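Local coordinates for protein enoyl-CoA hydratase (Bacillus halodurans, PDB 3LKE) that probably adds water across the double bond of 2-enoyl-CoA thioesters, as a trimeric member of the crotonase superfamily, at residues E69-C74 with K249-L254; V89-V94 with Q233-L238; I183-E188 with Q194-N199. All blocks are in the same frame, centred on the assembly; numbering follows the deposited sequence.

Contact 1: residues E69-C74 with K249-L254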
loop_
_atom_site.group_PDB
_atom_site.type_symbol
_atom_site.label_atom_id
_atom_site.label_comp_id
_atom_site.label_asym_id
_atom_site.label_seq_id
_atom_site.Cartn_x
_atom_site.Cartn_y
_atom_site.Cartn_z
ATOM N N GLU A 69 -12.360 -27.092 -18.785
ATOM C CA GLU A 69 -12.184 -27.963 -19.942
ATOM C C GLU A 69 -11.126 -27.423 -20.897
ATOM O O GLU A 69 -10.342 -28.189 -21.480
ATOM C CB GLU A 69 -13.517 -28.151 -20.684
ATOM C CG GLU A 69 -14.603 -28.826 -19.856
ATOM C CD GLU A 69 -15.139 -27.943 -18.735
ATOM O OE1 GLU A 69 -15.033 -26.701 -18.834
ATOM O OE2 GLU A 69 -15.677 -28.494 -17.749
ATOM N N ASP A 70 -11.109 -26.106 -21.067
ATOM C CA ASP A 70 -10.115 -25.483 -21.935
ATOM C C ASP A 70 -8.722 -25.555 -21.301
ATOM O O ASP A 70 -7.734 -25.837 -21.983
ATOM C CB ASP A 70 -10.504 -24.041 -22.258
ATOM C CG ASP A 70 -11.705 -23.962 -23.180
ATOM O OD1 ASP A 70 -11.843 -24.862 -24.033
ATOM O OD2 ASP A 70 -12.507 -23.013 -23.054
ATOM N N LEU A 71 -8.647 -25.312 -19.996
ATOM C CA LEU A 71 -7.378 -25.455 -19.287
ATOM C C LEU A 71 -6.880 -26.897 -19.373
ATOM O O LEU A 71 -5.688 -27.138 -19.552
ATOM C CB LEU A 71 -7.508 -25.028 -17.823
ATOM C CG LEU A 71 -7.893 -23.563 -17.605
ATOM C CD1 LEU A 71 -8.343 -23.348 -16.171
ATOM C CD2 LEU A 71 -6.755 -22.624 -17.976
ATOM N N LEU A 72 -7.798 -27.852 -19.258
ATOM C CA LEU A 72 -7.446 -29.262 -19.388
ATOM C C LEU A 72 -6.831 -29.557 -20.752
ATOM O O LEU A 72 -5.894 -30.348 -20.862
ATOM C CB LEU A 72 -8.668 -30.145 -19.154
ATOM C CG LEU A 72 -8.438 -31.651 -19.264
ATOM C CD1 LEU A 72 -7.201 -32.087 -18.474
ATOM C CD2 LEU A 72 -9.674 -32.404 -18.798
ATOM N N ILE A 73 -7.353 -28.915 -21.789
ATOM C CA ILE A 73 -6.788 -29.048 -23.126
ATOM C C ILE A 73 -5.340 -28.554 -23.163
ATOM O O ILE A 73 -4.453 -29.238 -23.676
ATOM C CB ILE A 73 -7.644 -28.312 -24.174
ATOM C CG1 ILE A 73 -8.948 -29.083 -24.412
ATOM C CG2 ILE A 73 -6.874 -28.140 -25.480
ATOM C CD1 ILE A 73 -10.022 -28.282 -25.109
ATOM N N CYS A 74 -5.099 -27.375 -22.601
ATOM C CA CYS A 74 -3.745 -26.834 -22.521
ATOM C C CYS A 74 -2.787 -27.720 -21.729
ATOM O O CYS A 74 -1.603 -27.794 -22.049
ATOM C CB CYS A 74 -3.759 -25.427 -21.922
ATOM S SG CYS A 74 -4.455 -24.175 -23.009
ATOM N N LYS A 249 -3.629 -33.848 -13.923
ATOM C CA LYS A 249 -4.376 -34.707 -13.013
ATOM C C LYS A 249 -5.438 -33.911 -12.265
ATOM O O LYS A 249 -6.581 -34.356 -12.132
ATOM C CB LYS A 249 -3.433 -35.395 -12.022
ATOM C CG LYS A 249 -4.123 -36.332 -11.050
ATOM C CD LYS A 249 -3.191 -36.736 -9.921
ATOM C CE LYS A 249 -3.760 -37.908 -9.135
ATOM N NZ LYS A 249 -5.188 -37.696 -8.779
ATOM N N ARG A 250 -5.065 -32.729 -11.781
ATOM C CA ARG A 250 -5.987 -31.921 -10.995
ATOM C C ARG A 250 -7.132 -31.394 -11.850
ATOM O O ARG A 250 -8.296 -31.491 -11.467
ATOM C CB ARG A 250 -5.251 -30.770 -10.296
ATOM C CG ARG A 250 -4.554 -31.206 -9.021
ATOM C CD ARG A 250 -3.718 -30.092 -8.380
ATOM N NE ARG A 250 -2.990 -30.610 -7.223
ATOM C CZ ARG A 250 -3.146 -30.190 -5.970
ATOM N NH1 ARG A 250 -3.985 -29.209 -5.677
ATOM N NH2 ARG A 250 -2.441 -30.755 -5.003
ATOM N N LEU A 251 -6.795 -30.840 -13.008
ATOM C CA LEU A 251 -7.808 -30.337 -13.925
ATOM C C LEU A 251 -8.741 -31.465 -14.354
ATOM O O LEU A 251 -9.946 -31.257 -14.512
ATOM C CB LEU A 251 -7.156 -29.700 -15.152
ATOM C CG LEU A 251 -6.404 -28.392 -14.916
ATOM C CD1 LEU A 251 -5.752 -27.916 -16.198
ATOM C CD2 LEU A 251 -7.340 -27.321 -14.346
ATOM N N GLU A 252 -8.177 -32.655 -14.538
ATOM C CA GLU A 252 -8.952 -33.816 -14.971
ATOM C C GLU A 252 -10.009 -34.187 -13.945
ATOM O O GLU A 252 -11.106 -34.617 -14.302
ATOM C CB GLU A 252 -8.037 -35.017 -15.242
ATOM C CG GLU A 252 -7.556 -35.123 -16.672
ATOM C CD GLU A 252 -6.437 -36.133 -16.841
ATOM O OE1 GLU A 252 -5.854 -36.556 -15.815
ATOM O OE2 GLU A 252 -6.133 -36.499 -17.998
ATOM N N ALA A 253 -9.679 -34.016 -12.671
ATOM C CA ALA A 253 -10.603 -34.369 -11.600
ATOM C C ALA A 253 -11.700 -33.319 -11.439
ATOM O O ALA A 253 -12.876 -33.651 -11.274
ATOM C CB ALA A 253 -9.850 -34.572 -10.294
ATOM N N LEU A 254 -11.309 -32.050 -11.495
ATOM C CA LEU A 254 -12.258 -30.952 -11.368
ATOM C C LEU A 254 -13.310 -31.001 -12.472
ATOM O O LEU A 254 -14.389 -30.419 -12.339
ATOM C CB LEU A 254 -11.529 -29.605 -11.386
ATOM C CG LEU A 254 -10.579 -29.351 -10.217
ATOM C CD1 LEU A 254 -9.766 -28.079 -10.425
ATOM C CD2 LEU A 254 -11.352 -29.289 -8.907
#

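Contact 2: residues V89-V94 with Q233-L238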
loop_
_atom_site.group_PDB
_atom_site.type_symbol
_atom_site.label_atom_id
_atom_site.label_comp_id
_atom_site.label_asym_id
_atom_site.label_seq_id
_atom_site.Cartn_x
_atom_site.Cartn_y
_atom_site.Cartn_z
ATOM N N VAL A 89 -2.823 -12.837 -25.597
ATOM C CA VAL A 89 -3.974 -12.001 -25.902
ATOM C C VAL A 89 -4.635 -11.495 -24.622
ATOM O O VAL A 89 -4.935 -10.314 -24.496
ATOM C CB VAL A 89 -5.005 -12.755 -26.771
ATOM C CG1 VAL A 89 -6.210 -11.873 -27.052
ATOM C CG2 VAL A 89 -4.360 -13.200 -28.084
ATOM N N LEU A 90 -4.843 -12.387 -23.662
ATOM C CA LEU A 90 -5.514 -11.988 -22.425
ATOM C C LEU A 90 -4.649 -11.062 -21.569
ATOM O O LEU A 90 -5.167 -10.145 -20.949
ATOM C CB LEU A 90 -5.979 -13.205 -21.630
ATOM C CG LEU A 90 -7.033 -14.089 -22.312
ATOM C CD1 LEU A 90 -7.365 -15.295 -21.447
ATOM C CD2 LEU A 90 -8.297 -13.295 -22.649
ATOM N N ASN A 91 -3.337 -11.277 -21.542
ATOM C CA ASN A 91 -2.476 -10.321 -20.837
ATOM C C ASN A 91 -2.557 -8.940 -21.482
ATOM O O ASN A 91 -2.561 -7.914 -20.799
ATOM C CB ASN A 91 -1.022 -10.791 -20.784
ATOM C CG ASN A 91 -0.819 -11.938 -19.835
ATOM O OD1 ASN A 91 -1.665 -12.214 -18.973
ATOM N ND2 ASN A 91 0.315 -12.626 -19.978
ATOM N N HIS A 92 -2.621 -8.899 -22.809
ATOM C CA HIS A 92 -2.760 -7.603 -23.453
ATOM C C HIS A 92 -4.074 -6.912 -23.124
ATOM O O HIS A 92 -4.101 -5.696 -22.950
ATOM C CB HIS A 92 -2.514 -7.680 -24.959
ATOM C CG HIS A 92 -1.070 -7.541 -25.322
ATOM N ND1 HIS A 92 -0.412 -6.328 -25.293
ATOM C CD2 HIS A 92 -0.149 -8.460 -25.693
ATOM C CE1 HIS A 92 0.849 -6.507 -25.639
ATOM N NE2 HIS A 92 1.036 -7.790 -25.889
ATOM N N CYS A 93 -5.164 -7.673 -23.024
ATOM C CA CYS A 93 -6.418 -7.087 -22.556
ATOM C C CYS A 93 -6.214 -6.401 -21.201
ATOM O O CYS A 93 -6.625 -5.264 -21.003
ATOM C CB CYS A 93 -7.503 -8.141 -22.418
ATOM S SG CYS A 93 -8.075 -8.787 -24.006
ATOM N N VAL A 94 -5.584 -7.106 -20.266
ATOM C CA VAL A 94 -5.363 -6.526 -18.928
ATOM C C VAL A 94 -4.539 -5.232 -18.987
ATOM O O VAL A 94 -4.878 -4.224 -18.361
ATOM C CB VAL A 94 -4.672 -7.531 -17.967
ATOM C CG1 VAL A 94 -4.300 -6.836 -16.653
ATOM C CG2 VAL A 94 -5.573 -8.735 -17.711
ATOM N N GLN A 233 6.171 -12.658 -16.241
ATOM C CA GLN A 233 6.530 -13.648 -15.241
ATOM C C GLN A 233 5.398 -14.629 -14.948
ATOM O O GLN A 233 5.629 -15.826 -14.813
ATOM C CB GLN A 233 7.000 -12.955 -13.956
ATOM C CG GLN A 233 8.344 -12.271 -14.107
ATOM C CD GLN A 233 9.421 -13.241 -14.574
ATOM O OE1 GLN A 233 9.520 -14.365 -14.076
ATOM N NE2 GLN A 233 10.224 -12.812 -15.546
ATOM N N GLU A 234 4.172 -14.128 -14.847
ATOM C CA GLU A 234 3.037 -15.011 -14.627
ATOM C C GLU A 234 2.969 -16.038 -15.756
ATOM O O GLU A 234 2.677 -17.214 -15.529
ATOM C CB GLU A 234 1.722 -14.217 -14.595
ATOM C CG GLU A 234 1.569 -13.307 -13.373
ATOM C CD GLU A 234 0.247 -12.566 -13.395
ATOM O OE1 GLU A 234 -0.364 -12.507 -14.486
ATOM O OE2 GLU A 234 -0.173 -12.047 -12.334
ATOM N N THR A 235 3.217 -15.567 -16.971
ATOM C CA THR A 235 3.189 -16.430 -18.152
ATOM C C THR A 235 4.190 -17.572 -17.986
ATOM O O THR A 235 3.834 -18.743 -18.112
ATOM C CB THR A 235 3.489 -15.626 -19.422
ATOM O OG1 THR A 235 2.488 -14.612 -19.584
ATOM C CG2 THR A 235 3.501 -16.537 -20.663
ATOM N N GLU A 236 5.432 -17.229 -17.652
ATOM C CA GLU A 236 6.472 -18.247 -17.540
ATOM C C GLU A 236 6.175 -19.240 -16.426
ATOM O O GLU A 236 6.406 -20.437 -16.591
ATOM C CB GLU A 236 7.855 -17.613 -17.358
ATOM C CG GLU A 236 8.269 -16.738 -18.525
ATOM C CD GLU A 236 8.306 -17.498 -19.851
ATOM O OE1 GLU A 236 8.639 -18.703 -19.846
ATOM O OE2 GLU A 236 8.008 -16.885 -20.891
ATOM N N GLU A 237 5.663 -18.753 -15.290
ATOM C CA GLU A 237 5.377 -19.642 -14.166
ATOM C C GLU A 237 4.228 -20.586 -14.485
ATOM O O GLU A 237 4.256 -21.755 -14.116
ATOM C CB GLU A 237 5.050 -18.862 -12.881
ATOM C CG GLU A 237 6.181 -17.980 -12.351
ATOM C CD GLU A 237 7.419 -18.762 -11.911
ATOM O OE1 GLU A 237 7.306 -19.957 -11.552
ATOM O OE2 GLU A 237 8.511 -18.157 -11.906
ATOM N N LEU A 238 3.199 -20.076 -15.153
ATOM C CA LEU A 238 2.039 -20.906 -15.457
ATOM C C LEU A 238 2.396 -21.960 -16.505
ATOM O O LEU A 238 1.957 -23.100 -16.417
ATOM C CB LEU A 238 0.868 -20.051 -15.952
ATOM C CG LEU A 238 -0.475 -20.785 -15.967
ATOM C CD1 LEU A 238 -0.857 -21.226 -14.562
ATOM C CD2 LEU A 238 -1.576 -19.924 -16.578
HETATM O O HOH W 1 -0.889 -13.925 -16.990
#

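Contact 3: residues I183-E188 with Q194-N199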
loop_
_atom_site.group_PDB
_atom_site.type_symbol
_atom_site.label_atom_id
_atom_site.label_comp_id
_atom_site.label_asym_id
_atom_site.label_seq_id
_atom_site.Cartn_x
_atom_site.Cartn_y
_atom_site.Cartn_z
ATOM N N ILE A 183 -14.155 -4.758 -5.079
ATOM C CA ILE A 183 -15.148 -3.902 -5.720
ATOM C C ILE A 183 -15.314 -2.622 -4.903
ATOM O O ILE A 183 -15.015 -2.604 -3.703
ATOM C CB ILE A 183 -16.522 -4.611 -5.812
ATOM C CG1 ILE A 183 -16.407 -5.869 -6.670
ATOM C CG2 ILE A 183 -17.572 -3.679 -6.364
ATOM C CD1 ILE A 183 -16.029 -5.615 -8.072
ATOM N N GLN A 184 -15.811 -1.565 -5.552
ATOM C CA GLN A 184 -15.944 -0.256 -4.909
ATOM C C GLN A 184 -17.340 0.031 -4.362
ATOM O O GLN A 184 -17.491 0.837 -3.445
ATOM C CB GLN A 184 -15.514 0.857 -5.869
ATOM C CG GLN A 184 -13.988 1.017 -5.961
ATOM C CD GLN A 184 -13.289 -0.238 -6.478
ATOM O OE1 GLN A 184 -13.530 -0.683 -7.600
ATOM N NE2 GLN A 184 -12.416 -0.814 -5.648
ATOM N N GLU A 185 -18.346 -0.637 -4.915
ATOM C CA GLU A 185 -19.718 -0.452 -4.455
ATOM C C GLU A 185 -20.643 -1.537 -4.968
ATOM O O GLU A 185 -20.332 -2.246 -5.943
ATOM C CB GLU A 185 -20.261 0.925 -4.861
ATOM C CG GLU A 185 -20.208 1.211 -6.347
ATOM C CD GLU A 185 -20.780 2.584 -6.698
ATOM O OE1 GLU A 185 -21.986 2.817 -6.445
ATOM O OE2 GLU A 185 -20.033 3.426 -7.243
ATOM N N ILE A 186 -21.789 -1.649 -4.301
ATOM C CA ILE A 186 -22.805 -2.626 -4.651
ATOM C C ILE A 186 -24.088 -1.885 -4.991
ATOM O O ILE A 186 -24.445 -0.924 -4.294
ATOM C CB ILE A 186 -23.066 -3.571 -3.470
ATOM C CG1 ILE A 186 -21.797 -4.372 -3.141
ATOM C CG2 ILE A 186 -24.229 -4.506 -3.762
ATOM C CD1 ILE A 186 -21.941 -5.294 -1.950
ATOM N N CYS A 187 -24.746 -2.309 -6.071
ATOM C CA CYS A 187 -26.121 -1.903 -6.362
ATOM C C CYS A 187 -27.032 -3.115 -6.190
ATOM O O CYS A 187 -26.644 -4.238 -6.510
ATOM C CB CYS A 187 -26.238 -1.336 -7.769
ATOM S SG CYS A 187 -25.282 0.163 -7.987
ATOM N N GLU A 188 -28.238 -2.891 -5.672
ATOM C CA GLU A 188 -29.120 -4.004 -5.315
ATOM C C GLU A 188 -29.753 -4.736 -6.506
ATOM O O GLU A 188 -30.021 -5.937 -6.419
ATOM C CB GLU A 188 -30.202 -3.534 -4.337
ATOM C CG GLU A 188 -29.651 -2.895 -3.071
ATOM C CD GLU A 188 -29.200 -3.911 -2.033
ATOM O OE1 GLU A 188 -28.688 -4.985 -2.407
ATOM O OE2 GLU A 188 -29.367 -3.633 -0.831
ATOM N N GLN A 194 -28.429 0.686 -13.401
ATOM C CA GLN A 194 -28.550 1.491 -14.606
ATOM C C GLN A 194 -28.558 2.989 -14.284
ATOM O O GLN A 194 -27.943 3.785 -14.995
ATOM C CB GLN A 194 -29.827 1.100 -15.363
ATOM C CG GLN A 194 -29.799 1.397 -16.834
ATOM C CD GLN A 194 -31.051 0.895 -17.532
ATOM O OE1 GLN A 194 -31.505 -0.223 -17.286
ATOM N NE2 GLN A 194 -31.613 1.723 -18.407
ATOM N N GLU A 195 -29.271 3.365 -13.226
ATOM C CA GLU A 195 -29.346 4.763 -12.795
ATOM C C GLU A 195 -28.009 5.254 -12.240
ATOM O O GLU A 195 -27.574 6.361 -12.554
ATOM C CB GLU A 195 -30.437 4.946 -11.741
ATOM C CG GLU A 195 -30.511 6.356 -11.141
ATOM C CD GLU A 195 -31.037 7.399 -12.129
ATOM O OE1 GLU A 195 -30.945 8.611 -11.822
ATOM O OE2 GLU A 195 -31.544 7.012 -13.204
ATOM N N ARG A 196 -27.370 4.423 -11.419
ATOM C CA ARG A 196 -26.070 4.749 -10.814
ATOM C C ARG A 196 -25.017 5.038 -11.884
ATOM O O ARG A 196 -24.275 6.024 -11.808
ATOM C CB ARG A 196 -25.609 3.597 -9.916
ATOM C CG ARG A 196 -24.198 3.759 -9.334
ATOM C CD ARG A 196 -24.029 5.075 -8.603
ATOM N NE ARG A 196 -22.674 5.181 -8.054
ATOM C CZ ARG A 196 -21.888 6.243 -8.197
ATOM N NH1 ARG A 196 -22.323 7.314 -8.857
ATOM N NH2 ARG A 196 -20.663 6.235 -7.672
ATOM N N VAL A 197 -24.953 4.160 -12.877
ATOM C CA VAL A 197 -24.033 4.317 -13.999
ATOM C C VAL A 197 -24.299 5.594 -14.791
ATOM O O VAL A 197 -23.376 6.302 -15.189
ATOM C CB VAL A 197 -24.090 3.097 -14.931
ATOM C CG1 VAL A 197 -23.233 3.320 -16.153
ATOM C CG2 VAL A 197 -23.628 1.841 -14.180
ATOM N N LYS A 198 -25.574 5.879 -15.028
ATOM C CA LYS A 198 -25.971 7.125 -15.667
ATOM C C LYS A 198 -25.361 8.320 -14.934
ATOM O O LYS A 198 -24.724 9.181 -15.538
ATOM C CB LYS A 198 -27.498 7.223 -15.666
ATOM C CG LYS A 198 -28.076 8.585 -16.011
ATOM C CD LYS A 198 -29.592 8.554 -15.840
ATOM C CE LYS A 198 -30.223 9.925 -16.038
ATOM N NZ LYS A 198 -30.063 10.410 -17.434
ATOM N N ASN A 199 -25.556 8.351 -13.625
ATOM C CA ASN A 199 -25.080 9.454 -12.800
ATOM C C ASN A 199 -23.556 9.507 -12.751
ATOM O O ASN A 199 -22.958 10.582 -12.803
ATOM C CB ASN A 199 -25.661 9.349 -11.392
ATOM C CG ASN A 199 -27.168 9.518 -11.376
ATOM O OD1 ASN A 199 -27.721 10.260 -12.178
ATOM N ND2 ASN A 199 -27.834 8.836 -10.454
#

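Contact 1: residues E69-C74 with K249-L254
Leu-251 reaches out of the C-terminal helix and lies against the backbone of Leu-71, while Leu-72 answers from the other helix by sliding past it in the opposite direction. The two short helical segments run nearly antiparallel, at 151° between their N-to-C directions, with their axes 9.2 Å apart, and leucine side chains fill the space between them. CB of Leu-251 touches CD1 of Leu-72 at 4.1 Å. Its CG stands anti to the carbonyl carbon (chi1 -69°), which sends both methyls forward to the 69-74 helix. CD1 does most of the touching. CD1 of Leu-251 rests on Leu-71 O at 3.4 Å. The same Leu-251 CD1 meets Leu-71 CB at 3.8 Å and also lies near the backbone N of Leu-72, so this one methyl presses on the helix backbone as well as on a side chain. CD2, the other branch, brushes Leu-71 CB more loosely. Leu-72 holds its CG anti to the backbone N, and from there Leu-72 CD1 reaches Glu-252, crossing that side chain at about a right angle and meeting its CG at 3.5 Å. Only the aliphatic part of Glu-252 is used: the carboxylate lies beyond, with a long, weak ion pair to Lys-248. No hydrogen bond joins the segments; this is plain van der Waals packing, with Leu-251 buried and Glu-252 at the exposed margin. Nearby, Arg-250 hydrogen-bonds to Glu-206 O of the second subunit. Phe-242, just ahead of the last helix, touches Leu-71, Cys-74 and Leu-251 together. Helix 245-253 is thus laid alongside helix 68-76, with Met-141 of helix 138-141 packed against both, on Leu-71 and Leu-251.

Contact 2: residues V89-V94 with Q233-L238
Asn-91 and Thr-235 are the pair that touch directly, their side chains crossing obliquely between helices whose backbones stay well apart: the nearest CA atoms, those of Asn-91 and Thr-235, are 8.8 Å from each other. The direct hydrogen bond runs from ND2 of Asn-91 to OG1 of Thr-235, 3.0 Å long but weak, since its N-H...acceptor angle is just 121°. Thr-235 sets its OG1 anti to the carbonyl carbon, beside its own backbone N, and there the hydroxyl also hydrogen-bonds to Leu-231 O one helical turn earlier. That intrahelical bond is the stronger polar tie of the threonine, and the amide of Asn-91 comes second.

A water makes the other link. It gives one hydrogen to Asn-91 OD1 at 2.7 Å and the other to Glu-234 OE1 at 2.9 Å, so both ends of the asparagine amide face helix 223-241, one directly and one through solvent; this should fix the rotation of the amide. Glu-234 is itself firmly placed, with OE1 also taking the N-H of Gly-148 and OE2 bonded to Ser-150 OG.

Van der Waals packing comes from beyond the pair: Asn-91 lies on Leu-147, and Thr-235 rests on Arg-84 and Leu-87 of the same helix that carries Asn-91. Leu-218 of the second subunit packs on Glu-234, and Glu-237 forms a salt bridge with Lys-217 of that subunit. A C-terminal helix laid against the helices of its own subunit on one side and a neighbouring subunit on the other fits the crotonase fold, whose C-terminal helices take part in trimer assembly.

Contact 3: residues I183-E188 with Q194-N199
The last strand of the crotonase sheet turns directly into the helix that packs over it, and within this strand-turn-helix connection Glu-185 and Arg-196 are clasped in a salt bridge. Arg-196 takes the carboxylate side-on, with NE on one oxygen and NH2 on the other. Arg-196 NE meets Glu-185 OE1 at 2.9 Å in an almost straight bond, 169° at the hydrogen, with the oxygen nearly in the guanidinium plane. Arg-196 NH2 reaches Glu-185 OE2, also at 2.9 Å, along its syn lone pair, though here the oxygen is tilted from the guanidinium plane and the bond is more bent. The two flat groups are turned 36° against each other, so the pair is twisted rather than coplanar. Arg-196 gets there by bending at chi2 (54°), which turns its chain to run alongside the strand, from the level of Cys-187 toward Glu-185; Glu-185 carries its CG between the backbone N and the carbonyl carbon and is extended from there on. The root of the arginine lies beside Cys-187, whose SG touches Arg-196 CB at 4.0 Å. Arg-125 of the adjacent strand forms a second salt bridge with Glu-185 OE2, so the carboxylate is shared by two guanidinium groups, which would be expected to favour its charged form. A leucine in place of Arg-196 would probably leave OE1 of Glu-185 without its mate, the charge more dependent on Arg-125 and the carboxylate freer to turn. Strand 185-187 pairs with strand 125-129, Cys-187 making backbone hydrogen bonds to Ala-128 and Arg-130. Helix 190-205 lies on the side to which Glu-185 and Cys-187 point, with Val-197 reaching Leu-107 of strand 103-108, while Ile-186 packs against helix 174-180.

Overall arrangement
After its first three strands and helix 30-45, the chain passes helix 68-76 and then helix 81-98, which supply the opening halves of contacts 1 and 2. It then adds strands 103-108 and 125-129 and reaches strand 185-187, and helix 190-205 closes contact 3 a few residues later. Helix 223-241 returns to close contact 2 around contact 3, and helix 245-253 closes contact 1 around both, so the three are nested and none cross. Contacts 1 and 2, with centres 19 Å apart, tie the C-terminal helices to two successive earlier ones; contact 3 secures the sheet's edge across the chain's centre, about 36 Å from contact 1, centre to centre.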